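Long-range contacts in 3-keto-5-aminohexanoate cleavage protein (Archaeoglobus fulgidus, PDB 3LOT), which probably cleaves 3-keto-5-aminohexanoate or a related beta-keto acid as a zinc-dependent enzyme with a TIM-barrel fold: residues D[37-46]-D[275-284]; D[211-220]-D[242-253]. All blocks are in the same frame, centred on the assembly; numbering follows the deposited sequence.

Both interactions join neighbouring outer helices of one TIM barrel, and their centres lie 21 Å apart. Interaction 1 pairs residues 37-46 with 275-284 on one side of helix 276-289; interaction 2 pairs 211-220 with 242-253, a helix-strand-helix unit that falls, along the chain, between the two segments of interaction 1. They meet directly where helix 276-289 rests on helix 243-252: Gln279 CD is 3.2 Å from Gln243 NE2, and Met283 CE is 4.0 Å from Val251 CG2. Interaction 1 is near the metal, the side chain of Asn276 lying about 11 Å from the zinc ion held by His50, His52 and Glu262; interaction 2 lies away from it.

Interaction 1. Residues D[37-46]-D[275-284]; sequences EAVKAAEAGA and SNAEQVEKMV
Glu37 reaches Asn276 through a bent side chain: CG stands anti to its own carbonyl carbon (chi1 -77°), and a second turn at chi2 swings the carboxylate across to the start of helix 276-289. Asn276 CG likewise lies beside its backbone N, letting its amide nitrogen and backbone N-H converge on one oxygen. Asn276 N meets Glu37 OE1 at 2.9 Å in a straight bond on the syn side; Asn276 ND2 comes to the same OE1 at 3.0 Å on the anti side. Both donors lie on one face of the carboxylate, whose plane is turned 50° from the amide. A water bound by Ala277 N bonds weakly to Glu37 OE2, so OE1 binds the helix start directly and OE2 only through this weak link; the helix N-terminus would probably favour the negative charge. Ser275 is the N-cap, its OG accepting from Glu278 N.

Further along, mainly methyl groups meet. Val280 CG1 packs 3.6 Å from Ala44 CB, against Ala44 O and near Ala46, while its CG2 lies over Ala41 CB. Gly45, at positive phi, is the first to leave helical angles and forms a Schellman motif beside Val284 CG2. Small alanines let the two axes come within 8.3 Å, nearly parallel at 16°.

Asn276 OD1 accepts from Leu261 N, next to zinc ligand Glu262, and ND2 also donates to Ile14 O, after strand 7-13. Ala41, Ala46, Asn276 and Val280 rest on Cys12 of that strand, and Val280 also touches Val259 of strand 256-259, so these outer helices seat together on the barrel wall.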
ATOM      1  N   GLU D  37     -18.139 -36.145  -2.861  1.00 14.53           N
ATOM      2  CA  GLU D  37     -17.223 -35.183  -2.269  1.00 14.54           C
ATOM      3  C   GLU D  37     -17.886 -33.853  -1.993  1.00 13.74           C
ATOM      4  O   GLU D  37     -17.551 -33.239  -1.013  1.00 14.76           O
ATOM      5  CB  GLU D  37     -16.039 -34.946  -3.182  1.00 15.34           C
ATOM      6  CG  GLU D  37     -15.059 -36.057  -3.139  1.00 17.18           C
ATOM      7  CD  GLU D  37     -14.143 -35.942  -1.911  1.00 20.33           C
ATOM      8  OE1 GLU D  37     -13.123 -35.162  -1.959  1.00 16.07           O
ATOM      9  OE2 GLU D  37     -14.472 -36.646  -0.921  1.00 18.73           O
ATOM     10  N   ALA D  38     -18.833 -33.413  -2.832  1.00 12.97           N
ATOM     11  CA  ALA D  38     -19.558 -32.178  -2.572  1.00 12.01           C
ATOM     12  C   ALA D  38     -20.402 -32.315  -1.273  1.00 11.37           C
ATOM     13  O   ALA D  38     -20.431 -31.398  -0.453  1.00 10.87           O
ATOM     14  CB  ALA D  38     -20.444 -31.821  -3.747  1.00 11.74           C
ATOM     15  N   VAL D  39     -21.100 -33.450  -1.131  1.00 11.63           N
ATOM     16  CA  VAL D  39     -22.008 -33.719   0.011  1.00 11.15           C
ATOM     17  C   VAL D  39     -21.158 -33.832   1.288  1.00 11.58           C
ATOM     18  O   VAL D  39     -21.467 -33.238   2.346  1.00 12.09           O
ATOM     19  CB  VAL D  39     -22.916 -34.938  -0.252  1.00 11.17           C
ATOM     20  CG1 VAL D  39     -23.794 -35.233   0.963  1.00  9.21           C
ATOM     21  CG2 VAL D  39     -23.791 -34.682  -1.495  1.00 10.64           C
ATOM     22  N   LYS D  40     -20.039 -34.539   1.194  1.00 11.11           N
ATOM     23  CA  LYS D  40     -19.105 -34.572   2.316  1.00 11.70           C
ATOM     24  C   LYS D  40     -18.569 -33.179   2.679  1.00 10.63           C
ATOM     25  O   LYS D  40     -18.424 -32.875   3.846  1.00 10.02           O
ATOM     26  CB  LYS D  40     -17.957 -35.533   2.037  1.00 11.74           C
ATOM     27  CG  LYS D  40     -18.454 -37.005   2.048  1.00 15.10           C
ATOM     28  CD  LYS D  40     -17.403 -38.018   1.637  1.00 18.88           C
ATOM     29  CE  LYS D  40     -18.082 -39.305   1.100  1.00 20.48           C
ATOM     30  NZ  LYS D  40     -17.111 -40.379   0.769  1.00 21.91           N
ATOM     31  N   ALA D  41     -18.275 -32.345   1.690  1.00  9.91           N
ATOM     32  CA  ALA D  41     -17.752 -31.014   1.966  1.00 11.00           C
ATOM     33  C   ALA D  41     -18.778 -30.125   2.698  1.00 11.83           C
ATOM     34  O   ALA D  41     -18.452 -29.420   3.687  1.00 12.41           O
ATOM     35  CB  ALA D  41     -17.289 -30.355   0.646  1.00 10.84           C
ATOM     36  N   ALA D  42     -20.028 -30.222   2.238  1.00 12.17           N
ATOM     37  CA  ALA D  42     -21.158 -29.570   2.877  1.00 11.84           C
ATOM     38  C   ALA D  42     -21.301 -29.947   4.320  1.00 12.03           C
ATOM     39  O   ALA D  42     -21.487 -29.099   5.165  1.00 10.35           O
ATOM     40  CB  ALA D  42     -22.453 -29.899   2.128  1.00 11.30           C
ATOM     41  N   GLU D  43     -21.220 -31.239   4.599  1.00 13.24           N
ATOM     42  CA  GLU D  43     -21.365 -31.745   5.932  1.00 14.36           C
ATOM     43  C   GLU D  43     -20.205 -31.325   6.816  1.00 14.66           C
ATOM     44  O   GLU D  43     -20.373 -31.226   8.019  1.00 14.52           O
ATOM     45  CB  GLU D  43     -21.499 -33.262   5.898  1.00 15.71           C
ATOM     46  CG  GLU D  43     -22.894 -33.700   5.351  1.00 18.35           C
ATOM     47  CD  GLU D  43     -23.065 -35.245   5.336  1.00 25.42           C
ATOM     48  OE1 GLU D  43     -22.152 -35.925   5.886  1.00 28.58           O
ATOM     49  OE2 GLU D  43     -24.091 -35.752   4.779  1.00 28.13           O
ATOM     50  N   ALA D  44     -19.060 -31.024   6.214  1.00 13.75           N
ATOM     51  CA  ALA D  44     -17.893 -30.494   6.937  1.00 13.37           C
ATOM     52  C   ALA D  44     -17.968 -28.973   7.210  1.00 13.08           C
ATOM     53  O   ALA D  44     -17.095 -28.411   7.852  1.00 14.00           O
ATOM     54  CB  ALA D  44     -16.597 -30.838   6.166  1.00 13.06           C
ATOM     55  N   GLY D  45     -18.985 -28.286   6.708  1.00 12.88           N
ATOM     56  CA  GLY D  45     -19.133 -26.856   6.963  1.00 13.07           C
ATOM     57  C   GLY D  45     -19.121 -25.953   5.739  1.00 13.20           C
ATOM     58  O   GLY D  45     -19.292 -24.760   5.867  1.00 15.69           O
ATOM     59  N   ALA D  46     -18.919 -26.517   4.546  1.00 12.57           N
ATOM     60  CA  ALA D  46     -18.995 -25.738   3.304  1.00 12.01           C
ATOM     61  C   ALA D  46     -20.426 -25.418   2.987  1.00 11.57           C
ATOM     62  O   ALA D  46     -21.231 -26.292   2.597  1.00 11.89           O
ATOM     63  CB  ALA D  46     -18.368 -26.470   2.112  1.00 10.82           C
ATOM     64  N   SER D 275      -9.146 -35.786   0.863  1.00 13.70           N
ATOM     65  CA  SER D 275     -10.489 -35.395   0.407  1.00 13.63           C
ATOM     66  C   SER D 275     -10.665 -33.895   0.521  1.00 13.27           C
ATOM     67  O   SER D 275      -9.938 -33.199   1.233  1.00 12.87           O
ATOM     68  CB  SER D 275     -11.576 -36.026   1.285  1.00 13.15           C
ATOM     69  OG  SER D 275     -11.402 -35.525   2.613  1.00 13.85           O
ATOM     70  N   ASN D 276     -11.703 -33.429  -0.135  1.00 13.86           N
ATOM     71  CA  ASN D 276     -12.152 -32.078   0.027  1.00 13.15           C
ATOM     72  C   ASN D 276     -12.520 -31.802   1.474  1.00 13.00           C
ATOM     73  O   ASN D 276     -12.151 -30.745   2.014  1.00 12.71           O
ATOM     74  CB  ASN D 276     -13.344 -31.837  -0.913  1.00 13.71           C
ATOM     75  CG  ASN D 276     -12.887 -31.500  -2.316  1.00 13.00           C
ATOM     76  OD1 ASN D 276     -12.475 -30.362  -2.587  1.00 12.61           O
ATOM     77  ND2 ASN D 276     -12.922 -32.481  -3.197  1.00 10.77           N
ATOM     78  N   ALA D 277     -13.190 -32.771   2.116  1.00 11.89           N
ATOM     79  CA  ALA D 277     -13.664 -32.591   3.475  1.00 12.28           C
ATOM     80  C   ALA D 277     -12.509 -32.275   4.401  1.00 12.17           C
ATOM     81  O   ALA D 277     -12.657 -31.492   5.287  1.00 12.10           O
ATOM     82  CB  ALA D 277     -14.452 -33.823   3.958  1.00 10.43           C
ATOM     83  N   GLU D 278     -11.344 -32.873   4.180  1.00 12.36           N
ATOM     84  CA  GLU D 278     -10.201 -32.615   5.037  1.00 13.29           C
ATOM     85  C   GLU D 278      -9.746 -31.140   5.092  1.00 13.02           C
ATOM     86  O   GLU D 278      -9.374 -30.624   6.142  1.00 12.30           O
ATOM     87  CB  GLU D 278      -9.025 -33.498   4.595  1.00 13.69           C
ATOM     88  CG  GLU D 278      -7.997 -33.680   5.632  1.00 17.18           C
ATOM     89  CD  GLU D 278      -6.731 -34.395   5.113  1.00 22.47           C
ATOM     90  OE1 GLU D 278      -6.585 -34.616   3.896  1.00 26.07           O
ATOM     91  OE2 GLU D 278      -5.869 -34.716   5.947  1.00 25.11           O
ATOM     92  N   GLN D 279      -9.748 -30.490   3.936  1.00 13.78           N
ATOM     93  CA  GLN D 279      -9.416 -29.075   3.820  1.00 13.29           C
ATOM     94  C   GLN D 279     -10.536 -28.209   4.401  1.00 13.32           C
ATOM     95  O   GLN D 279     -10.274 -27.204   5.062  1.00 13.17           O
ATOM     96  CB  GLN D 279      -9.200 -28.719   2.344  1.00 13.83           C
ATOM     97  CG  GLN D 279      -7.909 -29.259   1.744  1.00 14.61           C
ATOM     98  CD  GLN D 279      -7.801 -29.000   0.233  1.00 14.07           C
ATOM     99  OE1 GLN D 279      -8.754 -28.537  -0.395  1.00 16.39           O
ATOM    100  NE2 GLN D 279      -6.637 -29.271  -0.335  1.00 12.18           N
ATOM    101  N   VAL D 280     -11.785 -28.573   4.141  1.00 12.56           N
ATOM    102  CA  VAL D 280     -12.906 -27.848   4.755  1.00 11.26           C
ATOM    103  C   VAL D 280     -12.846 -27.901   6.287  1.00 11.54           C
ATOM    104  O   VAL D 280     -12.979 -26.882   6.933  1.00 10.51           O
ATOM    105  CB  VAL D 280     -14.268 -28.342   4.261  1.00 10.41           C
ATOM    106  CG1 VAL D 280     -15.407 -27.649   5.042  1.00 10.60           C
ATOM    107  CG2 VAL D 280     -14.381 -28.119   2.770  1.00 11.68           C
ATOM    108  N   GLU D 281     -12.616 -29.090   6.864  1.00 11.86           N
ATOM    109  CA  GLU D 281     -12.496 -29.230   8.324  1.00 12.26           C
ATOM    110  C   GLU D 281     -11.395 -28.347   8.892  1.00 12.23           C
ATOM    111  O   GLU D 281     -11.588 -27.720   9.921  1.00 10.89           O
ATOM    112  CB  GLU D 281     -12.244 -30.680   8.724  1.00 12.60           C
ATOM    113  CG  GLU D 281     -13.402 -31.546   8.354  1.00 14.84           C
ATOM    114  CD  GLU D 281     -13.129 -33.058   8.363  1.00 21.39           C
ATOM    115  OE1 GLU D 281     -11.971 -33.524   8.464  1.00 23.95           O
ATOM    116  OE2 GLU D 281     -14.135 -33.791   8.294  1.00 22.99           O
ATOM    117  N   LYS D 282     -10.257 -28.309   8.211  1.00 11.86           N
ATOM    118  CA  LYS D 282      -9.120 -27.441   8.619  1.00 12.39           C
ATOM    119  C   LYS D 282      -9.473 -25.953   8.620  1.00 12.73           C
ATOM    120  O   LYS D 282      -9.197 -25.227   9.591  1.00 12.19           O
ATOM    121  CB  LYS D 282      -7.932 -27.679   7.702  1.00 12.45           C
ATOM    122  CG  LYS D 282      -6.680 -26.860   8.040  1.00 14.28           C
ATOM    123  CD  LYS D 282      -5.513 -27.410   7.233  1.00 16.59           C
ATOM    124  CE  LYS D 282      -4.191 -26.887   7.703  1.00 17.34           C
ATOM    125  NZ  LYS D 282      -3.858 -27.526   8.984  1.00 15.30           N
HETATM  126  N   MSE D 283     -10.112 -25.504   7.547  1.00 12.50           N
HETATM  127  CA  MSE D 283     -10.389 -24.096   7.416  1.00 13.12           C
HETATM  128  C   MSE D 283     -11.448 -23.727   8.454  1.00 12.44           C
HETATM  129  O   MSE D 283     -11.363 -22.655   9.048  1.00 12.34           O
HETATM  130  CB  MSE D 283     -10.841 -23.749   5.998  1.00 12.74           C
HETATM  131  CG  MSE D 283     -11.019 -22.246   5.753  1.00 15.02           C
HETATM  132 SE   MSE D 283      -9.292 -21.283   5.917  0.75 16.04          SE
HETATM  133  CE  MSE D 283      -9.944 -20.067   7.042  1.00  9.39           C
ATOM    134  N   VAL D 284     -12.400 -24.628   8.716  1.00 12.89           N
ATOM    135  CA  VAL D 284     -13.437 -24.413   9.763  1.00 11.77           C
ATOM    136  C   VAL D 284     -12.827 -24.325  11.158  1.00 12.80           C
ATOM    137  O   VAL D 284     -13.211 -23.459  11.950  1.00 12.99           O
ATOM    138  CB  VAL D 284     -14.585 -25.448   9.704  1.00 12.17           C
ATOM    139  CG1 VAL D 284     -15.539 -25.331  10.925  1.00 10.82           C
ATOM    140  CG2 VAL D 284     -15.406 -25.278   8.363  1.00  8.31           C
TER
HETATM  141  O   HOH W   1     -14.906 -34.573   0.787  1.00 22.23           O

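Interaction 2. Residues D[211-220]-D[242-253]; sequences TAVEDVLFMK and FQMPLGTLAVIM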
ATOM      1  N   THR D 211       0.695 -14.522  -5.066  1.00 10.88           N
ATOM      2  CA  THR D 211       0.194 -14.890  -3.759  1.00 11.38           C
ATOM      3  C   THR D 211       0.790 -14.101  -2.593  1.00 11.99           C
ATOM      4  O   THR D 211       0.676 -14.568  -1.442  1.00 12.04           O
ATOM      5  CB  THR D 211       0.499 -16.371  -3.490  1.00 12.65           C
ATOM      6  OG1 THR D 211       1.868 -16.571  -3.771  1.00 12.23           O
ATOM      7  CG2 THR D 211      -0.324 -17.306  -4.378  1.00  9.98           C
ATOM      8  N   ALA D 212       1.431 -12.942  -2.850  1.00 10.98           N
ATOM      9  CA  ALA D 212       1.906 -12.093  -1.744  1.00 10.81           C
ATOM     10  C   ALA D 212       0.721 -11.539  -0.948  1.00 10.95           C
ATOM     11  O   ALA D 212      -0.358 -11.280  -1.507  1.00  9.84           O
ATOM     12  CB  ALA D 212       2.780 -10.938  -2.242  1.00 10.32           C
ATOM     13  N   VAL D 213       0.947 -11.346   0.351  1.00 10.56           N
ATOM     14  CA  VAL D 213       0.034 -10.609   1.199  1.00 11.27           C
ATOM     15  C   VAL D 213      -0.268  -9.249   0.558  1.00 11.72           C
ATOM     16  O   VAL D 213      -1.410  -8.843   0.521  1.00 11.62           O
ATOM     17  CB  VAL D 213       0.624 -10.463   2.632  1.00 11.34           C
ATOM     18  CG1 VAL D 213      -0.187  -9.492   3.505  1.00 11.25           C
ATOM     19  CG2 VAL D 213       0.663 -11.872   3.277  1.00 12.37           C
ATOM     20  N   GLU D 214       0.773  -8.584   0.026  1.00 11.76           N
ATOM     21  CA  GLU D 214       0.616  -7.346  -0.760  1.00 11.87           C
ATOM     22  C   GLU D 214      -0.446  -7.425  -1.873  1.00 11.39           C
ATOM     23  O   GLU D 214      -1.234  -6.508  -2.035  1.00 10.15           O
ATOM     24  CB  GLU D 214       1.940  -6.944  -1.415  1.00 11.44           C
ATOM     25  CG  GLU D 214       2.932  -6.370  -0.495  1.00 13.60           C
ATOM     26  CD  GLU D 214       3.759  -7.414   0.267  1.00 15.60           C
ATOM     27  OE1 GLU D 214       3.391  -8.647   0.294  1.00 12.49           O
ATOM     28  OE2 GLU D 214       4.775  -6.973   0.845  1.00 19.64           O
ATOM     29  N   ASP D 215      -0.430  -8.518  -2.648  1.00 11.02           N
ATOM     30  CA  ASP D 215      -1.367  -8.719  -3.744  1.00 10.98           C
ATOM     31  C   ASP D 215      -2.798  -8.852  -3.257  1.00 11.19           C
ATOM     32  O   ASP D 215      -3.728  -8.296  -3.841  1.00 11.02           O
ATOM     33  CB  ASP D 215      -1.040  -9.994  -4.533  1.00 12.10           C
ATOM     34  CG  ASP D 215       0.327  -9.977  -5.209  1.00 13.57           C
ATOM     35  OD1 ASP D 215       0.842  -8.913  -5.660  1.00 14.91           O
ATOM     36  OD2 ASP D 215       0.908 -11.090  -5.282  1.00 13.16           O
ATOM     37  N   VAL D 216      -2.999  -9.625  -2.189  1.00 11.68           N
ATOM     38  CA  VAL D 216      -4.333  -9.786  -1.632  1.00 10.95           C
ATOM     39  C   VAL D 216      -4.866  -8.421  -1.153  1.00 10.98           C
ATOM     40  O   VAL D 216      -5.958  -7.994  -1.530  1.00 11.57           O
ATOM     41  CB  VAL D 216      -4.350 -10.846  -0.510  1.00 11.87           C
ATOM     42  CG1 VAL D 216      -5.743 -10.883   0.132  1.00  8.16           C
ATOM     43  CG2 VAL D 216      -3.917 -12.202  -1.089  1.00 10.12           C
ATOM     44  N   LEU D 217      -4.058  -7.706  -0.390  1.00 11.04           N
ATOM     45  CA  LEU D 217      -4.511  -6.425   0.149  1.00 12.63           C
ATOM     46  C   LEU D 217      -4.858  -5.446  -0.958  1.00 12.78           C
ATOM     47  O   LEU D 217      -5.914  -4.768  -0.896  1.00 14.64           O
ATOM     48  CB  LEU D 217      -3.494  -5.833   1.108  1.00 12.60           C
ATOM     49  CG  LEU D 217      -4.004  -4.605   1.873  1.00 15.13           C
ATOM     50  CD1 LEU D 217      -5.230  -4.927   2.820  1.00 14.11           C
ATOM     51  CD2 LEU D 217      -2.830  -4.029   2.641  1.00 16.10           C
ATOM     52  N   PHE D 218      -3.992  -5.396  -1.975  1.00 12.43           N
ATOM     53  CA  PHE D 218      -4.181  -4.459  -3.073  1.00 11.87           C
ATOM     54  C   PHE D 218      -5.450  -4.777  -3.893  1.00 12.16           C
ATOM     55  O   PHE D 218      -6.146  -3.853  -4.295  1.00 12.46           O
ATOM     56  CB  PHE D 218      -2.921  -4.336  -3.939  1.00 12.23           C
ATOM     57  CG  PHE D 218      -2.905  -3.100  -4.770  1.00 12.14           C
ATOM     58  CD1 PHE D 218      -2.643  -1.876  -4.194  1.00 13.39           C
ATOM     59  CD2 PHE D 218      -3.225  -3.145  -6.110  1.00 13.27           C
ATOM     60  CE1 PHE D 218      -2.664  -0.717  -4.945  1.00 13.29           C
ATOM     61  CE2 PHE D 218      -3.277  -1.982  -6.866  1.00 13.11           C
ATOM     62  CZ  PHE D 218      -2.988  -0.774  -6.288  1.00 13.01           C
HETATM   63  N   MSE D 219      -5.768  -6.067  -4.095  1.00 12.29           N
HETATM   64  CA  MSE D 219      -6.976  -6.473  -4.792  1.00 12.57           C
HETATM   65  C   MSE D 219      -8.178  -5.924  -4.036  1.00 12.81           C
HETATM   66  O   MSE D 219      -9.023  -5.258  -4.617  1.00 12.98           O
HETATM   67  CB  MSE D 219      -7.085  -8.012  -4.920  1.00 13.54           C
HETATM   68  CG  MSE D 219      -6.077  -8.674  -5.830  1.00 12.14           C
HETATM   69 SE   MSE D 219      -6.602  -8.635  -7.694  0.75 10.69          SE
HETATM   70  CE  MSE D 219      -7.821 -10.187  -7.759  1.00  8.92           C
ATOM     71  N   LYS D 220      -8.242  -6.176  -2.736  1.00 12.77           N
ATOM     72  CA  LYS D 220      -9.417  -5.811  -1.961  1.00 13.55           C
ATOM     73  C   LYS D 220      -9.562  -4.296  -1.916  1.00 13.48           C
ATOM     74  O   LYS D 220     -10.658  -3.776  -2.078  1.00 13.47           O
ATOM     75  CB  LYS D 220      -9.364  -6.439  -0.543  1.00 14.52           C
ATOM     76  CG  LYS D 220     -10.608  -6.130   0.341  1.00 14.31           C
ATOM     77  CD  LYS D 220     -10.429  -4.962   1.239  1.00 14.89           C
ATOM     78  CE  LYS D 220     -11.643  -4.810   2.207  1.00 15.83           C
ATOM     79  NZ  LYS D 220     -11.452  -3.691   3.157  1.00 12.46           N
ATOM     80  N   PHE D 242      -0.635 -21.936  -0.797  1.00 11.97           N
ATOM     81  CA  PHE D 242      -1.082 -20.651  -0.271  1.00 11.95           C
ATOM     82  C   PHE D 242      -2.543 -20.671   0.103  1.00 12.06           C
ATOM     83  O   PHE D 242      -3.072 -19.671   0.598  1.00 11.78           O
ATOM     84  CB  PHE D 242      -0.785 -19.517  -1.289  1.00 12.48           C
ATOM     85  CG  PHE D 242       0.681 -19.353  -1.535  1.00 10.98           C
ATOM     86  CD1 PHE D 242       1.466 -18.710  -0.632  1.00 13.79           C
ATOM     87  CD2 PHE D 242       1.275 -19.956  -2.616  1.00 12.19           C
ATOM     88  CE1 PHE D 242       2.816 -18.598  -0.854  1.00 17.30           C
ATOM     89  CE2 PHE D 242       2.610 -19.840  -2.834  1.00 16.98           C
ATOM     90  CZ  PHE D 242       3.385 -19.174  -1.935  1.00 14.70           C
ATOM     91  N   GLN D 243      -3.181 -21.828  -0.085  1.00 11.73           N
ATOM     92  CA  GLN D 243      -4.605 -22.011   0.170  1.00 11.35           C
ATOM     93  C   GLN D 243      -4.971 -21.635   1.609  1.00 11.60           C
ATOM     94  O   GLN D 243      -5.881 -20.839   1.826  1.00 11.38           O
ATOM     95  CB  GLN D 243      -5.043 -23.450  -0.131  1.00 10.75           C
ATOM     96  CG  GLN D 243      -6.534 -23.727   0.151  1.00 11.89           C
ATOM     97  CD  GLN D 243      -6.964 -25.114  -0.306  1.00 14.89           C
ATOM     98  OE1 GLN D 243      -7.600 -25.268  -1.352  1.00 19.27           O
ATOM     99  NE2 GLN D 243      -6.541 -26.113   0.417  1.00 13.76           N
HETATM  100  N   MSE D 244      -4.272 -22.204   2.581  1.00 11.04           N
HETATM  101  CA  MSE D 244      -4.658 -21.980   3.990  1.00 11.41           C
HETATM  102  C   MSE D 244      -4.175 -20.614   4.515  1.00 10.88           C
HETATM  103  O   MSE D 244      -4.948 -19.889   5.153  1.00 11.81           O
HETATM  104  CB  MSE D 244      -4.240 -23.148   4.872  1.00 11.55           C
HETATM  105  CG  MSE D 244      -4.922 -24.480   4.557  1.00 12.40           C
HETATM  106 SE   MSE D 244      -6.827 -24.436   4.868  0.75 12.67          SE
HETATM  107  CE  MSE D 244      -7.279 -26.114   3.917  1.00 12.07           C
ATOM    108  N   PRO D 245      -2.908 -20.233   4.253  1.00 11.23           N
ATOM    109  CA  PRO D 245      -2.407 -18.928   4.728  1.00 10.75           C
ATOM    110  C   PRO D 245      -3.208 -17.729   4.167  1.00 10.48           C
ATOM    111  O   PRO D 245      -3.698 -16.844   4.938  1.00  8.35           O
ATOM    112  CB  PRO D 245      -0.950 -18.895   4.217  1.00 11.72           C
ATOM    113  CG  PRO D 245      -0.583 -20.279   4.075  1.00 12.10           C
ATOM    114  CD  PRO D 245      -1.840 -21.010   3.615  1.00 10.73           C
ATOM    115  N   LEU D 246      -3.405 -17.718   2.857  0.60  9.36           N
ATOM    116  CA  LEU D 246      -4.134 -16.610   2.254  0.60 10.01           C
ATOM    117  C   LEU D 246      -5.635 -16.703   2.571  0.60 11.00           C
ATOM    118  O   LEU D 246      -6.307 -15.690   2.751  0.60 10.53           O
ATOM    119  CB  LEU D 246      -3.875 -16.536   0.747  0.60 10.04           C
ATOM    120  CG  LEU D 246      -2.419 -16.391   0.359  0.60  6.64           C
ATOM    121  CD1 LEU D 246      -2.290 -16.092  -1.136  0.60  5.97           C
ATOM    122  CD2 LEU D 246      -1.794 -15.267   1.175  0.60  6.26           C
ATOM    123  N   GLY D 247      -6.166 -17.912   2.663  1.00 11.45           N
ATOM    124  CA  GLY D 247      -7.544 -18.032   3.101  1.00 11.77           C
ATOM    125  C   GLY D 247      -7.790 -17.473   4.500  1.00 11.45           C
ATOM    126  O   GLY D 247      -8.798 -16.822   4.743  1.00 10.64           O
ATOM    127  N   THR D 248      -6.869 -17.773   5.416  1.00 11.62           N
ATOM    128  CA  THR D 248      -6.837 -17.176   6.760  1.00 11.87           C
ATOM    129  C   THR D 248      -6.678 -15.629   6.752  1.00 11.93           C
ATOM    130  O   THR D 248      -7.419 -14.937   7.450  1.00 11.14           O
ATOM    131  CB  THR D 248      -5.782 -17.855   7.671  1.00 11.34           C
ATOM    132  OG1 THR D 248      -5.978 -19.278   7.632  1.00 11.09           O
ATOM    133  CG2 THR D 248      -5.872 -17.363   9.126  1.00  8.55           C
ATOM    134  N   LEU D 249      -5.757 -15.102   5.938  1.00 11.47           N
ATOM    135  CA  LEU D 249      -5.667 -13.671   5.673  1.00 11.02           C
ATOM    136  C   LEU D 249      -7.044 -13.071   5.300  1.00 10.96           C
ATOM    137  O   LEU D 249      -7.485 -12.061   5.878  1.00 10.29           O
ATOM    138  CB  LEU D 249      -4.656 -13.403   4.556  1.00 10.05           C
ATOM    139  CG  LEU D 249      -4.455 -11.970   4.087  1.00 10.46           C
ATOM    140  CD1 LEU D 249      -3.958 -11.051   5.291  1.00 11.23           C
ATOM    141  CD2 LEU D 249      -3.444 -11.946   2.899  1.00  9.68           C
ATOM    142  N   ALA D 250      -7.705 -13.708   4.347  1.00 11.18           N
ATOM    143  CA  ALA D 250      -9.021 -13.246   3.865  1.00 11.76           C
ATOM    144  C   ALA D 250      -9.983 -13.120   5.039  1.00 12.10           C
ATOM    145  O   ALA D 250     -10.605 -12.081   5.204  1.00 12.77           O
ATOM    146  CB  ALA D 250      -9.586 -14.171   2.786  1.00 10.54           C
ATOM    147  N   VAL D 251     -10.076 -14.158   5.873  1.00 13.92           N
ATOM    148  CA  VAL D 251     -10.972 -14.129   7.034  1.00 13.88           C
ATOM    149  C   VAL D 251     -10.611 -12.999   7.995  1.00 13.86           C
ATOM    150  O   VAL D 251     -11.485 -12.326   8.529  1.00 13.20           O
ATOM    151  CB  VAL D 251     -11.040 -15.502   7.741  1.00 15.09           C
ATOM    152  CG1 VAL D 251     -11.797 -15.409   9.077  1.00 12.59           C
ATOM    153  CG2 VAL D 251     -11.752 -16.496   6.826  1.00 13.79           C
ATOM    154  N   ILE D 252      -9.310 -12.785   8.207  1.00 12.89           N
ATOM    155  CA  ILE D 252      -8.850 -11.736   9.091  1.00 12.23           C
ATOM    156  C   ILE D 252      -9.312 -10.366   8.505  1.00 12.12           C
ATOM    157  O   ILE D 252      -9.646  -9.434   9.246  1.00 11.89           O
ATOM    158  CB  ILE D 252      -7.310 -11.803   9.264  1.00 12.62           C
ATOM    159  CG1 ILE D 252      -6.931 -13.017  10.128  1.00 12.52           C
ATOM    160  CG2 ILE D 252      -6.744 -10.504   9.895  1.00 10.89           C
ATOM    161  CD1 ILE D 252      -5.502 -13.399  10.026  1.00 13.23           C
HETATM  162  N   MSE D 253      -9.331 -10.261   7.191  1.00 11.82           N
HETATM  163  CA  MSE D 253      -9.699  -9.019   6.507  1.00 12.47           C
HETATM  164  C   MSE D 253     -11.201  -8.900   6.353  1.00 13.33           C
HETATM  165  O   MSE D 253     -11.672  -7.978   5.725  1.00 14.91           O
HETATM  166  CB  MSE D 253      -9.067  -8.959   5.114  1.00 12.80           C
HETATM  167  CG  MSE D 253      -7.545  -8.871   5.109  1.00 10.18           C
HETATM  168 SE   MSE D 253      -6.757  -9.131   3.394  0.75  9.32          SE
HETATM  169  CE  MSE D 253      -7.738  -7.797   2.365  1.00 12.51           C
TER
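Thr211 sits over one face of the Phe242 ring, its side chain about perpendicular to the aromatic one. Its CB makes a CH-pi contact 3.7 Å from the ring centroid, only 16° off the normal, and OG1 sits 3.4 Å above the ring plane, over the centre, while CG2 settles near Phe242 CG and CD2. Leu246 comes in beside this CH-pi contact; in the conformer given, its CD1 lies against Thr211 CB and O.

One turn on, Val216 and Leu249 meet end to end, Leu249 CD2 lying 3.7 Å from Val216 CB; the same methyl also touches both branches of Val213. Met253, a selenomethionine, closes the far end. Its SE lies obliquely across Val216 CG1, and the bend at chi3 (54°) carries CE to Leu217 CD1, 3.8 Å away, and to Lys220 CB at 3.6 Å. Lys220 runs alongside it, pointing the other way, its NZ salt-bridged to Asp224. Van der Waals and CH-pi contacts hold the two segments together, without hydrogen bonds between them; the helices cross at -38° with axes 10.9 Å apart.

Val216 and Leu246 both rest on Leu236 of strand 232-238, which lies between these helices in the chain. Leu217 and Leu249 also pack on their own counterparts in a second subunit, while Phe218 stacks on Phe218 of a third, so this helix pair joins barrel wall to subunit interfaces.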